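Local structure of aclacinomycin-N/aclacinomycin-A oxidase (Streptomyces galilaeus, 2IPI) at residues A[249-255]-A[335-341]; A[177-182]-A[207-212]; A[43-49]-A[85-91]. The protein oxidises the terminal sugar of aclacinomycins with molecular oxygen, turning aclacinomycin N into aclacinomycin A and then aclacinomycin Y, using a bicovalently attached FAD. All blocks are in the same frame, centred on the assembly; numbering follows the deposited sequence.

Contact 1: A[249-255]-A[335-341]; sequences LRHIVTW and PAVQRST
Arg250 and Ser340 form the first hydrogen-bonded pair of this antiparallel ladder. The bond from Arg250 N to Ser340 O is short, 2.7 Å, and nearly straight at 171°. Ile252 with Gln338 and Thr254 with Ala336 repeat the pairing, so six backbone bonds join the strands. Between them lie the non-hydrogen-bonded pairs His251 with Arg339 and Val253 with Val337.

On the face with His251, the Arg339 CG methylene sits over the imidazole, 4.0 Å from the ring centroid, in a CH-pi contact. Arg339 is extended from CG to NE (chi3 154°), which carries the chain across the ring. The guanidinium plane is turned 68° from the ring. Further along, Pro335 CB lies over one face of the Trp255 indole, 3.5 Å from the centroid of its five-membered ring. Pro335 CB also presses on Val253 CG1 at 3.3 Å, a tight fit. Trp255 NE1 is buried here without a polar partner. On the other face, Ile252 CG2 packs alongside Gln338 CB at 3.3 Å.

Outside the pair, His251 NE2 is hydrogen-bonded to Glu317 OE2 of helix 316-327. Leu249, His251 and Trp255 also pack on this helix, while strand 302-310 bonds to the other edge of strand 248-256. The arrangement is an antiparallel beta ladder at the edge of the seven-stranded sheet, with helix 316-327 packed across the face that holds Leu249 and His251.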
loop_
_atom_site.group_PDB
_atom_site.type_symbol
_atom_site.label_atom_id
_atom_site.label_comp_id
_atom_site.label_asym_id
_atom_site.label_seq_id
_atom_site.Cartn_x
_atom_site.Cartn_y
_atom_site.Cartn_z
ATOM N N LEU A 249 -12.379 -14.769 12.102
ATOM C CA LEU A 249 -13.050 -14.324 13.327
ATOM C C LEU A 249 -12.770 -12.834 13.557
ATOM O O LEU A 249 -11.611 -12.429 13.600
ATOM C CB LEU A 249 -12.597 -15.135 14.535
ATOM C CG LEU A 249 -12.914 -14.571 15.921
ATOM C CD1 LEU A 249 -14.383 -14.211 16.074
ATOM C CD2 LEU A 249 -12.512 -15.564 17.011
ATOM N N ARG A 250 -13.823 -12.037 13.712
ATOM C CA ARG A 250 -13.665 -10.603 13.884
ATOM C C ARG A 250 -14.273 -10.065 15.176
ATOM O O ARG A 250 -15.384 -10.430 15.578
ATOM C CB ARG A 250 -14.313 -9.873 12.694
ATOM C CG ARG A 250 -13.783 -8.458 12.512
ATOM C CD ARG A 250 -14.515 -7.760 11.369
ATOM N NE ARG A 250 -14.324 -8.457 10.097
ATOM C CZ ARG A 250 -13.288 -8.270 9.287
ATOM N NH1 ARG A 250 -12.319 -7.412 9.579
ATOM N NH2 ARG A 250 -13.215 -8.961 8.150
ATOM N N HIS A 251 -13.532 -9.172 15.837
ATOM C CA HIS A 251 -14.058 -8.353 16.915
ATOM C C HIS A 251 -13.900 -6.879 16.517
ATOM O O HIS A 251 -12.785 -6.442 16.231
ATOM C CB HIS A 251 -13.363 -8.505 18.265
ATOM C CG HIS A 251 -13.363 -9.867 18.873
ATOM N ND1 HIS A 251 -12.938 -10.112 20.155
ATOM C CD2 HIS A 251 -13.731 -11.063 18.368
ATOM C CE1 HIS A 251 -13.038 -11.408 20.414
ATOM N NE2 HIS A 251 -13.529 -12.009 19.339
ATOM N N ILE A 252 -14.996 -6.138 16.498
ATOM C CA ILE A 252 -14.940 -4.682 16.438
ATOM C C ILE A 252 -15.275 -4.117 17.821
ATOM O O ILE A 252 -16.371 -4.349 18.334
ATOM C CB ILE A 252 -15.873 -4.100 15.364
ATOM C CG1 ILE A 252 -16.096 -2.594 15.499
ATOM C CG2 ILE A 252 -17.197 -4.848 15.321
ATOM C CD1 ILE A 252 -17.510 -2.116 15.260
ATOM N N VAL A 253 -14.300 -3.431 18.381
ATOM C CA VAL A 253 -14.299 -2.789 19.680
ATOM C C VAL A 253 -14.430 -1.279 19.497
ATOM O O VAL A 253 -13.611 -0.667 18.801
ATOM C CB VAL A 253 -12.991 -3.109 20.428
ATOM C CG1 VAL A 253 -13.033 -2.660 21.882
ATOM C CG2 VAL A 253 -12.688 -4.602 20.354
ATOM N N THR A 254 -15.437 -0.645 20.090
ATOM C CA THR A 254 -15.641 0.787 19.898
ATOM C C THR A 254 -15.767 1.542 21.216
ATOM O O THR A 254 -16.416 1.070 22.160
ATOM C CB THR A 254 -16.912 1.062 19.070
ATOM O OG1 THR A 254 -16.568 1.259 17.694
ATOM C CG2 THR A 254 -17.566 2.347 19.557
ATOM N N TRP A 255 -15.145 2.715 21.281
ATOM C CA TRP A 255 -15.156 3.562 22.464
ATOM C C TRP A 255 -15.742 4.932 22.125
ATOM O O TRP A 255 -15.187 5.626 21.260
ATOM C CB TRP A 255 -13.760 3.734 23.026
ATOM C CG TRP A 255 -13.058 2.574 23.644
ATOM C CD1 TRP A 255 -13.095 2.183 24.948
ATOM C CD2 TRP A 255 -12.190 1.639 22.983
ATOM N NE1 TRP A 255 -12.317 1.066 25.149
ATOM C CE2 TRP A 255 -11.748 0.713 23.946
ATOM C CE3 TRP A 255 -11.745 1.494 21.665
ATOM C CZ2 TRP A 255 -10.893 -0.337 23.647
ATOM C CZ3 TRP A 255 -10.892 0.443 21.377
ATOM C CH2 TRP A 255 -10.464 -0.468 22.346
ATOM N N PRO A 335 -15.451 -0.674 26.553
ATOM C CA PRO A 335 -15.860 -0.643 25.155
ATOM C C PRO A 335 -17.015 -1.585 24.838
ATOM O O PRO A 335 -17.316 -2.471 25.636
ATOM C CB PRO A 335 -14.601 -1.150 24.427
ATOM C CG PRO A 335 -13.975 -2.074 25.419
ATOM C CD PRO A 335 -14.230 -1.465 26.774
ATOM N N ALA A 336 -17.595 -1.367 23.659
ATOM C CA ALA A 336 -18.500 -2.321 23.040
ATOM C C ALA A 336 -17.693 -3.327 22.216
ATOM O O ALA A 336 -16.591 -3.052 21.732
ATOM C CB ALA A 336 -19.547 -1.631 22.188
ATOM N N VAL A 337 -18.261 -4.520 22.076
ATOM C CA VAL A 337 -17.587 -5.570 21.321
ATOM C C VAL A 337 -18.564 -6.272 20.393
ATOM O O VAL A 337 -19.557 -6.829 20.856
ATOM C CB VAL A 337 -16.935 -6.637 22.223
ATOM C CG1 VAL A 337 -16.028 -7.520 21.366
ATOM C CG2 VAL A 337 -16.176 -6.007 23.373
ATOM N N GLN A 338 -18.294 -6.249 19.096
ATOM C CA GLN A 338 -19.079 -7.029 18.145
ATOM C C GLN A 338 -18.204 -8.138 17.572
ATOM O O GLN A 338 -17.099 -7.896 17.103
ATOM C CB GLN A 338 -19.683 -6.126 17.065
ATOM C CG GLN A 338 -20.766 -5.244 17.677
ATOM C CD GLN A 338 -20.770 -3.803 17.208
ATOM O OE1 GLN A 338 -21.578 -3.397 16.369
ATOM N NE2 GLN A 338 -19.869 -2.988 17.737
ATOM N N ARG A 339 -18.728 -9.358 17.663
ATOM C CA ARG A 339 -17.992 -10.541 17.239
ATOM C C ARG A 339 -18.701 -11.232 16.079
ATOM O O ARG A 339 -19.918 -11.174 15.917
ATOM C CB ARG A 339 -17.805 -11.521 18.392
ATOM C CG ARG A 339 -17.260 -10.893 19.679
ATOM C CD ARG A 339 -17.492 -11.872 20.821
ATOM N NE ARG A 339 -16.531 -11.698 21.901
ATOM C CZ ARG A 339 -16.776 -10.994 22.996
ATOM N NH1 ARG A 339 -17.952 -10.398 23.145
ATOM N NH2 ARG A 339 -15.840 -10.895 23.933
ATOM N N SER A 340 -17.915 -11.895 15.235
ATOM C CA SER A 340 -18.502 -12.614 14.109
ATOM C C SER A 340 -17.471 -13.550 13.486
ATOM O O SER A 340 -16.282 -13.221 13.465
ATOM C CB SER A 340 -19.061 -11.651 13.063
ATOM O OG SER A 340 -18.163 -10.584 12.808
ATOM N N THR A 341 -17.955 -14.691 13.000
ATOM C CA THR A 341 -17.075 -15.609 12.276
ATOM C C THR A 341 -17.669 -15.851 10.882
ATOM O O THR A 341 -18.790 -16.348 10.752
ATOM C CB THR A 341 -16.844 -16.950 12.971
ATOM O OG1 THR A 341 -16.245 -17.875 12.044
ATOM C CG2 THR A 341 -18.165 -17.584 13.383
HETATM O O HOH W 1 -18.135 -2.233 19.353
#

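Contact 2: A[177-182]-A[207-212]; sequences LYAVEV and LWWAHT
Residues 177-182 run as a strand, and residues 207-212 run from helix 205-210 into a loop. Their closest CA atoms are Val180 and Trp208, 6.3 Å apart, so side chains fill the interface. Tyr178 and Ala179 both face Trp226 on the neighbouring strand and form a classic beta bulge. Leu177, Val180 and Val182 turn their CB atoms toward the 207-212 segment.

The one hydrogen bond across the contact runs from Trp208 NE1 to Leu177 O, 3.0 Å. It is bent, 135° at the hydrogen. The indole nitrogen stands above the carbonyl plane, well away from a lone pair. Trp208 holds CG anti to the backbone N (chi1 158°), which carries the indole to the start of the strand. There Leu177 CG packs against NE1 of Trp208 at 3.6 Å, as the two side chains slide past each other in opposite directions. Leu177 CD2 reaches on to His211 O at 3.7 Å.

His211 fills the other end. Val182 CG2 approaches CE1 of His211 at 4.1 Å, and Val180 crosses it at about a right angle. Val182 CG2 also touches Leu207 CD1.

The contact joins helix 205-210 to strand 177-185 of the five-stranded antiparallel sheet in the FAD-binding PCMH-type region. Trp208 and His211 each use a ring N-H on a backbone carbonyl. His211 ND1 donates to Leu207 O at 2.9 Å, almost straight at 177° and in the ring plane. ND1 therefore carries a proton and is firmly held, whereas the Trp208 bond is probably the weaker.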
loop_
_atom_site.group_PDB
_atom_site.type_symbol
_atom_site.label_atom_id
_atom_site.label_comp_id
_atom_site.label_asym_id
_atom_site.label_seq_id
_atom_site.Cartn_x
_atom_site.Cartn_y
_atom_site.Cartn_z
ATOM N N LEU A 177 7.117 -12.815 -4.683
ATOM C CA LEU A 177 7.342 -12.457 -6.069
ATOM C C LEU A 177 8.478 -13.282 -6.682
ATOM O O LEU A 177 9.630 -13.148 -6.242
ATOM C CB LEU A 177 7.774 -10.998 -6.178
ATOM C CG LEU A 177 7.681 -10.277 -7.504
ATOM C CD1 LEU A 177 6.295 -10.340 -8.125
ATOM C CD2 LEU A 177 8.054 -8.807 -7.293
ATOM N N TYR A 178 8.148 -14.109 -7.659
ATOM C CA TYR A 178 9.148 -14.878 -8.386
ATOM C C TYR A 178 9.646 -14.104 -9.607
ATOM O O TYR A 178 10.853 -14.043 -9.842
ATOM C CB TYR A 178 8.593 -16.236 -8.834
ATOM C CG TYR A 178 9.509 -16.963 -9.802
ATOM C CD1 TYR A 178 9.142 -17.134 -11.130
ATOM C CD2 TYR A 178 10.733 -17.473 -9.374
ATOM C CE1 TYR A 178 9.987 -17.793 -12.013
ATOM C CE2 TYR A 178 11.583 -18.132 -10.249
ATOM C CZ TYR A 178 11.194 -18.283 -11.560
ATOM O OH TYR A 178 12.030 -18.940 -12.438
ATOM N N ALA A 179 8.742 -13.514 -10.394
ATOM C CA ALA A 179 9.217 -12.908 -11.641
ATOM C C ALA A 179 8.312 -11.794 -12.136
ATOM O O ALA A 179 7.135 -11.717 -11.772
ATOM C CB ALA A 179 9.332 -13.978 -12.722
ATOM N N VAL A 180 8.869 -10.946 -13.001
ATOM C CA VAL A 180 8.052 -9.883 -13.575
ATOM C C VAL A 180 8.353 -9.694 -15.056
ATOM O O VAL A 180 9.518 -9.714 -15.456
ATOM C CB VAL A 180 8.285 -8.578 -12.771
ATOM C CG1 VAL A 180 9.729 -8.127 -12.927
ATOM C CG2 VAL A 180 7.322 -7.488 -13.178
ATOM N N GLU A 181 7.292 -9.536 -15.828
ATOM C CA GLU A 181 7.324 -9.182 -17.241
ATOM C C GLU A 181 7.068 -7.688 -17.372
ATOM O O GLU A 181 6.054 -7.205 -16.874
ATOM C CB GLU A 181 6.289 -9.978 -18.044
ATOM C CG GLU A 181 6.689 -11.384 -18.388
ATOM C CD GLU A 181 5.590 -12.422 -18.347
ATOM O OE1 GLU A 181 4.439 -12.257 -18.783
ATOM O OE2 GLU A 181 5.939 -13.505 -17.833
ATOM N N VAL A 182 7.986 -6.974 -17.988
ATOM C CA VAL A 182 8.016 -5.519 -18.042
ATOM C C VAL A 182 8.231 -4.992 -19.455
ATOM O O VAL A 182 8.892 -5.649 -20.274
ATOM C CB VAL A 182 9.152 -4.957 -17.161
ATOM C CG1 VAL A 182 8.885 -3.503 -16.794
ATOM C CG2 VAL A 182 9.324 -5.791 -15.898
ATOM N N LEU A 207 16.555 -6.000 -11.948
ATOM C CA LEU A 207 15.262 -5.472 -12.384
ATOM C C LEU A 207 14.152 -6.126 -11.548
ATOM O O LEU A 207 13.218 -5.426 -11.141
ATOM C CB LEU A 207 15.042 -5.700 -13.868
ATOM C CG LEU A 207 14.303 -4.668 -14.710
ATOM C CD1 LEU A 207 13.552 -5.352 -15.843
ATOM C CD2 LEU A 207 13.359 -3.815 -13.887
ATOM N N TRP A 208 14.247 -7.425 -11.270
ATOM C CA TRP A 208 13.230 -8.096 -10.453
ATOM C C TRP A 208 13.167 -7.466 -9.059
ATOM O O TRP A 208 12.119 -7.178 -8.491
ATOM C CB TRP A 208 13.489 -9.601 -10.287
ATOM C CG TRP A 208 12.813 -10.193 -9.081
ATOM C CD1 TRP A 208 11.493 -10.583 -9.029
ATOM C CD2 TRP A 208 13.368 -10.469 -7.790
ATOM N NE1 TRP A 208 11.208 -11.080 -7.777
ATOM C CE2 TRP A 208 12.347 -11.013 -6.995
ATOM C CE3 TRP A 208 14.644 -10.279 -7.242
ATOM C CZ2 TRP A 208 12.585 -11.380 -5.672
ATOM C CZ3 TRP A 208 14.883 -10.645 -5.939
ATOM C CH2 TRP A 208 13.846 -11.199 -5.153
ATOM N N TRP A 209 14.355 -7.343 -8.493
ATOM C CA TRP A 209 14.597 -6.693 -7.223
ATOM C C TRP A 209 13.928 -5.332 -7.135
ATOM O O TRP A 209 13.254 -5.004 -6.160
ATOM C CB TRP A 209 16.099 -6.465 -7.071
ATOM C CG TRP A 209 16.501 -6.137 -5.675
ATOM C CD1 TRP A 209 16.358 -5.010 -4.932
ATOM C CD2 TRP A 209 17.171 -7.099 -4.846
ATOM N NE1 TRP A 209 16.893 -5.180 -3.674
ATOM C CE2 TRP A 209 17.396 -6.455 -3.619
ATOM C CE3 TRP A 209 17.600 -8.417 -5.030
ATOM C CZ2 TRP A 209 18.036 -7.152 -2.627
ATOM C CZ3 TRP A 209 18.239 -9.062 -3.981
ATOM C CH2 TRP A 209 18.465 -8.437 -2.761
ATOM N N ALA A 210 14.113 -4.525 -8.184
ATOM C CA ALA A 210 13.541 -3.186 -8.234
ATOM C C ALA A 210 12.026 -3.221 -8.067
ATOM O O ALA A 210 11.402 -2.275 -7.588
ATOM C CB ALA A 210 13.923 -2.503 -9.542
ATOM N N HIS A 211 11.430 -4.357 -8.475
ATOM C CA HIS A 211 9.983 -4.448 -8.467
ATOM C C HIS A 211 9.460 -4.968 -7.131
ATOM O O HIS A 211 8.250 -5.102 -7.004
ATOM C CB HIS A 211 9.506 -5.289 -9.661
ATOM C CG HIS A 211 9.491 -4.419 -10.911
ATOM N ND1 HIS A 211 10.613 -4.230 -11.702
ATOM C CD2 HIS A 211 8.494 -3.717 -11.482
ATOM C CE1 HIS A 211 10.301 -3.429 -12.707
ATOM N NE2 HIS A 211 9.014 -3.097 -12.607
ATOM N N THR A 212 10.354 -5.231 -6.175
ATOM C CA THR A 212 9.877 -5.731 -4.882
ATOM C C THR A 212 9.762 -4.610 -3.845
ATOM O O THR A 212 9.976 -4.826 -2.648
ATOM C CB THR A 212 10.765 -6.874 -4.359
ATOM O OG1 THR A 212 10.239 -7.383 -3.121
ATOM C CG2 THR A 212 12.170 -6.416 -4.020
#

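Contact 3: A[43-49]-A[85-91]; sequences LVTRGFN and RSGGHCF. With FAD (flavin-adenine dinucleotide), chain F.
This contact forms part of the FAD site of a PCMH-type flavoenzyme. Loop 85-91 wraps the cofactor's diphosphate and carries one of its two covalent links. His89 ND1 is bonded to C8M of FAD at 1.5 Å. Cys149 makes the second link.

Phe48 lies against this histidine in an offset stack, with centroids 4.5 Å apart and planes at 26°. Its CG is anti to the backbone N (chi1 175°), which brings the ring over His89 and CD1 of Phe48 to 3.6 Å from C8M of FAD. His89 NE2 is hydrogen-bonded to Gln151 OE1. The stack and this bond probably limit rotation of the linking imidazole.

Successive backbone N-H groups turn to the phosphates. Gly87 N donates to O1P of FAD at 3.0 Å. Gly88 N reaches O2A of FAD at 2.9 Å, and His89 N bonds both O3P and O2P. Ser86 OG donates to N7A of the FAD adenine at 2.7 Å.

Arg46 anchors the loop from behind. Arg46 NH1 bonds Ser86 O at 3.3 Å, with the oxygen near the guanidinium plane. Arg46 and Arg85 slide past each other with their guanidinium planes 85° apart; Asp105 and Asp96, respectively, form salt bridges with them. Nearer Phe48, water 2 joins Asn49 N to Gly88 O and Cys90 O.

Backbone N-H groups of residues 86-90 point at the diphosphate oxygens and probably offset part of its negative charge, while the bond to His89 fixes the flavin end.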
loop_
_atom_site.group_PDB
_atom_site.type_symbol
_atom_site.label_atom_id
_atom_site.label_comp_id
_atom_site.label_asym_id
_atom_site.label_seq_id
_atom_site.Cartn_x
_atom_site.Cartn_y
_atom_site.Cartn_z
ATOM N N LEU A 43 -12.325 7.475 -19.085
ATOM C CA LEU A 43 -10.950 6.984 -18.839
ATOM C C LEU A 43 -10.124 7.946 -18.013
ATOM O O LEU A 43 -9.305 7.640 -17.147
ATOM C CB LEU A 43 -10.266 6.714 -20.185
ATOM C CG LEU A 43 -10.544 5.356 -20.837
ATOM C CD1 LEU A 43 -11.808 4.756 -20.249
ATOM C CD2 LEU A 43 -10.634 5.520 -22.342
ATOM N N VAL A 44 -10.343 9.228 -18.315
ATOM C CA VAL A 44 -9.604 10.283 -17.635
ATOM C C VAL A 44 -10.062 10.488 -16.192
ATOM O O VAL A 44 -9.347 11.142 -15.419
ATOM C CB VAL A 44 -9.755 11.597 -18.428
ATOM C CG1 VAL A 44 -11.222 11.982 -18.602
ATOM C CG2 VAL A 44 -9.001 12.699 -17.720
ATOM N N THR A 45 -11.208 9.918 -15.823
ATOM C CA THR A 45 -11.707 10.139 -14.457
ATOM C C THR A 45 -11.744 8.843 -13.661
ATOM O O THR A 45 -12.577 8.609 -12.784
ATOM C CB THR A 45 -13.096 10.809 -14.487
ATOM O OG1 THR A 45 -14.032 9.905 -15.073
ATOM C CG2 THR A 45 -13.092 12.039 -15.387
ATOM N N ARG A 46 -10.813 7.931 -13.928
ATOM C CA ARG A 46 -10.790 6.614 -13.300
ATOM C C ARG A 46 -10.085 6.639 -11.948
ATOM O O ARG A 46 -10.219 5.732 -11.111
ATOM C CB ARG A 46 -10.071 5.624 -14.219
ATOM C CG ARG A 46 -10.983 4.907 -15.196
ATOM C CD ARG A 46 -10.366 3.566 -15.591
ATOM N NE ARG A 46 -10.204 2.715 -14.413
ATOM C CZ ARG A 46 -9.115 2.030 -14.098
ATOM N NH1 ARG A 46 -9.098 1.293 -12.996
ATOM N NH2 ARG A 46 -8.044 2.078 -14.877
ATOM N N GLY A 47 -9.319 7.727 -11.773
ATOM C CA GLY A 47 -8.593 7.894 -10.540
ATOM C C GLY A 47 -9.507 7.798 -9.336
ATOM O O GLY A 47 -10.706 8.081 -9.405
ATOM N N PHE A 48 -8.912 7.389 -8.215
ATOM C CA PHE A 48 -9.719 7.205 -7.013
ATOM C C PHE A 48 -9.969 8.539 -6.314
ATOM O O PHE A 48 -11.021 8.710 -5.691
ATOM C CB PHE A 48 -8.982 6.229 -6.096
ATOM C CG PHE A 48 -9.698 6.070 -4.758
ATOM C CD1 PHE A 48 -9.017 6.273 -3.575
ATOM C CD2 PHE A 48 -11.040 5.727 -4.757
ATOM C CE1 PHE A 48 -9.665 6.128 -2.358
ATOM C CE2 PHE A 48 -11.686 5.573 -3.543
ATOM C CZ PHE A 48 -10.997 5.775 -2.363
ATOM N N ASN A 49 -8.986 9.426 -6.454
ATOM C CA ASN A 49 -8.918 10.717 -5.764
ATOM C C ASN A 49 -9.407 11.849 -6.659
ATOM O O ASN A 49 -8.740 12.209 -7.631
ATOM C CB ASN A 49 -7.481 10.973 -5.305
ATOM C CG ASN A 49 -7.327 12.034 -4.234
ATOM O OD1 ASN A 49 -6.360 11.942 -3.460
ATOM N ND2 ASN A 49 -8.199 13.033 -4.166
ATOM N N ARG A 85 -1.955 3.564 -15.809
ATOM C CA ARG A 85 -3.015 3.323 -14.843
ATOM C C ARG A 85 -3.362 1.835 -14.866
ATOM O O ARG A 85 -3.628 1.300 -15.938
ATOM C CB ARG A 85 -4.225 4.190 -15.181
ATOM C CG ARG A 85 -5.541 3.701 -14.591
ATOM C CD ARG A 85 -6.600 4.789 -14.504
ATOM N NE ARG A 85 -6.196 5.874 -13.636
ATOM C CZ ARG A 85 -6.267 7.174 -13.796
ATOM N NH1 ARG A 85 -6.780 7.747 -14.873
ATOM N NH2 ARG A 85 -5.812 7.953 -12.820
ATOM N N SER A 86 -3.379 1.181 -13.720
ATOM C CA SER A 86 -3.905 -0.178 -13.602
ATOM C C SER A 86 -5.202 -0.118 -12.788
ATOM O O SER A 86 -6.298 -0.335 -13.324
ATOM C CB SER A 86 -2.884 -1.105 -12.950
ATOM O OG SER A 86 -1.778 -1.352 -13.820
ATOM N N GLY A 87 -4.996 0.197 -11.513
ATOM C CA GLY A 87 -6.032 0.293 -10.502
ATOM C C GLY A 87 -6.572 1.670 -10.197
ATOM O O GLY A 87 -7.683 1.775 -9.665
ATOM N N GLY A 88 -5.820 2.740 -10.471
ATOM C CA GLY A 88 -6.296 4.084 -10.198
ATOM C C GLY A 88 -6.363 4.442 -8.728
ATOM O O GLY A 88 -7.095 5.385 -8.376
ATOM N N HIS A 89 -5.648 3.776 -7.825
ATOM C CA HIS A 89 -5.775 4.172 -6.412
ATOM C C HIS A 89 -4.667 5.101 -5.933
ATOM O O HIS A 89 -4.641 5.435 -4.736
ATOM C CB HIS A 89 -5.883 2.962 -5.473
ATOM C CG HIS A 89 -7.309 2.509 -5.318
ATOM N ND1 HIS A 89 -8.118 2.788 -4.226
ATOM C CD2 HIS A 89 -8.073 1.783 -6.169
ATOM C CE1 HIS A 89 -9.308 2.247 -4.417
ATOM N NE2 HIS A 89 -9.299 1.631 -5.591
ATOM N N CYS A 90 -3.783 5.549 -6.809
ATOM C CA CYS A 90 -2.731 6.493 -6.466
ATOM C C CYS A 90 -3.182 7.656 -5.582
ATOM O O CYS A 90 -3.914 8.531 -6.045
ATOM C CB CYS A 90 -2.136 7.088 -7.754
ATOM S SG CYS A 90 -0.422 7.634 -7.485
ATOM N N PHE A 91 -2.769 7.682 -4.315
ATOM C CA PHE A 91 -3.285 8.733 -3.413
ATOM C C PHE A 91 -2.946 10.142 -3.878
ATOM O O PHE A 91 -3.645 11.102 -3.558
ATOM C CB PHE A 91 -2.721 8.546 -1.996
ATOM C CG PHE A 91 -3.351 7.384 -1.238
ATOM C CD1 PHE A 91 -2.562 6.470 -0.570
ATOM C CD2 PHE A 91 -4.732 7.269 -1.220
ATOM C CE1 PHE A 91 -3.142 5.417 0.117
ATOM C CE2 PHE A 91 -5.321 6.211 -0.551
ATOM C CZ PHE A 91 -4.516 5.302 0.120
HETATM P PA FAD F . -2.603 3.289 -9.997
HETATM O O1A FAD F . -2.941 4.649 -9.844
HETATM O O2A FAD F . -3.033 2.773 -11.296
HETATM O O5B FAD F . -1.059 3.062 -9.799
HETATM C C5B FAD F . -0.365 3.575 -8.735
HETATM C C4B FAD F . 1.105 3.761 -9.103
HETATM O O4B FAD F . 1.562 2.610 -9.757
HETATM C C3B FAD F . 1.286 4.891 -10.134
HETATM O O3B FAD F . 2.548 5.444 -10.036
HETATM C C2B FAD F . 1.180 4.164 -11.463
HETATM O O2B FAD F . 1.782 4.810 -12.552
HETATM C C1B FAD F . 1.840 2.855 -11.090
HETATM N N9A FAD F . 1.480 1.733 -11.981
HETATM C C8A FAD F . 0.247 1.320 -12.299
HETATM N N7A FAD F . 0.307 0.272 -13.107
HETATM C C5A FAD F . 1.597 0.026 -13.333
HETATM C C6A FAD F . 2.256 -0.936 -14.088
HETATM N N6A FAD F . 1.562 -1.834 -14.673
HETATM N N1A FAD F . 3.579 -0.954 -14.112
HETATM C C2A FAD F . 4.239 -0.069 -13.403
HETATM N N3A FAD F . 3.649 0.850 -12.662
HETATM C C4A FAD F . 2.352 0.919 -12.632
HETATM N N1 FAD F . -1.838 -0.431 0.112
HETATM C C2 FAD F . -1.341 -1.407 0.943
HETATM O O2 FAD F . -0.226 -1.698 0.988
HETATM N N3 FAD F . -2.222 -2.067 1.754
HETATM C C4 FAD F . -3.577 -1.785 1.757
HETATM O O4 FAD F . -4.313 -2.460 2.420
HETATM C C4X FAD F . -4.071 -0.804 0.895
HETATM N N5 FAD F . -5.392 -0.463 0.872
HETATM C C5X FAD F . -5.882 0.442 -0.012
HETATM C C6 FAD F . -7.253 0.703 -0.078
HETATM C C7 FAD F . -7.717 1.658 -0.935
HETATM C C7M FAD F . -9.200 1.804 -1.034
HETATM C C8 FAD F . -6.851 2.310 -1.819
HETATM C C8M FAD F . -7.421 3.118 -2.962
HETATM C C9 FAD F . -5.510 2.010 -1.735
HETATM C C9A FAD F . -4.990 1.117 -0.832
HETATM N N10 FAD F . -3.634 0.857 -0.761
HETATM C C10 FAD F . -3.181 -0.130 0.063
HETATM C "C1'" FAD F . -2.623 1.881 -1.158
HETATM C "C2'" FAD F . -2.160 1.834 -2.616
HETATM O "O2'" FAD F . -2.626 2.816 -3.482
HETATM C "C3'" FAD F . -2.342 0.490 -3.281
HETATM O "O3'" FAD F . -1.719 -0.533 -2.568
HETATM C "C4'" FAD F . -1.874 0.728 -4.749
HETATM O "O4'" FAD F . -1.020 1.784 -4.932
HETATM C "C5'" FAD F . -2.902 0.885 -5.844
HETATM O "O5'" FAD F . -2.294 0.834 -7.091
HETATM P P FAD F . -3.234 1.014 -8.325
HETATM O O1P FAD F . -2.830 0.174 -9.394
HETATM O O2P FAD F . -4.544 0.781 -7.898
HETATM O O3P FAD F . -3.215 2.541 -8.737
HETATM O O HOH W 2 -6.525 8.088 -7.338
#

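In the fold
Contact 3 closes first along the chain, then contact 2, then contact 1. Contact 3 binds the FAD, and contact 2 lies near it. Their centres are 23 Å apart and their nearest atoms about 10 Å apart. The side chain of His211 in contact 2 stays about 6 Å from the cofactor. Contact 1 belongs to the separate large sheet, which also carries Tyr397 and Thr427 on other strands. Its Arg250 side chain is about 11 Å from the side chain of Tyr397 and from the bound aclacinomycin ligand. The side chain of Phe91 in contact 3 is about 4 Å from that ligand. Contacts 1 and 2 lie on opposite sides of the chain's centre, with centres 39 Å apart.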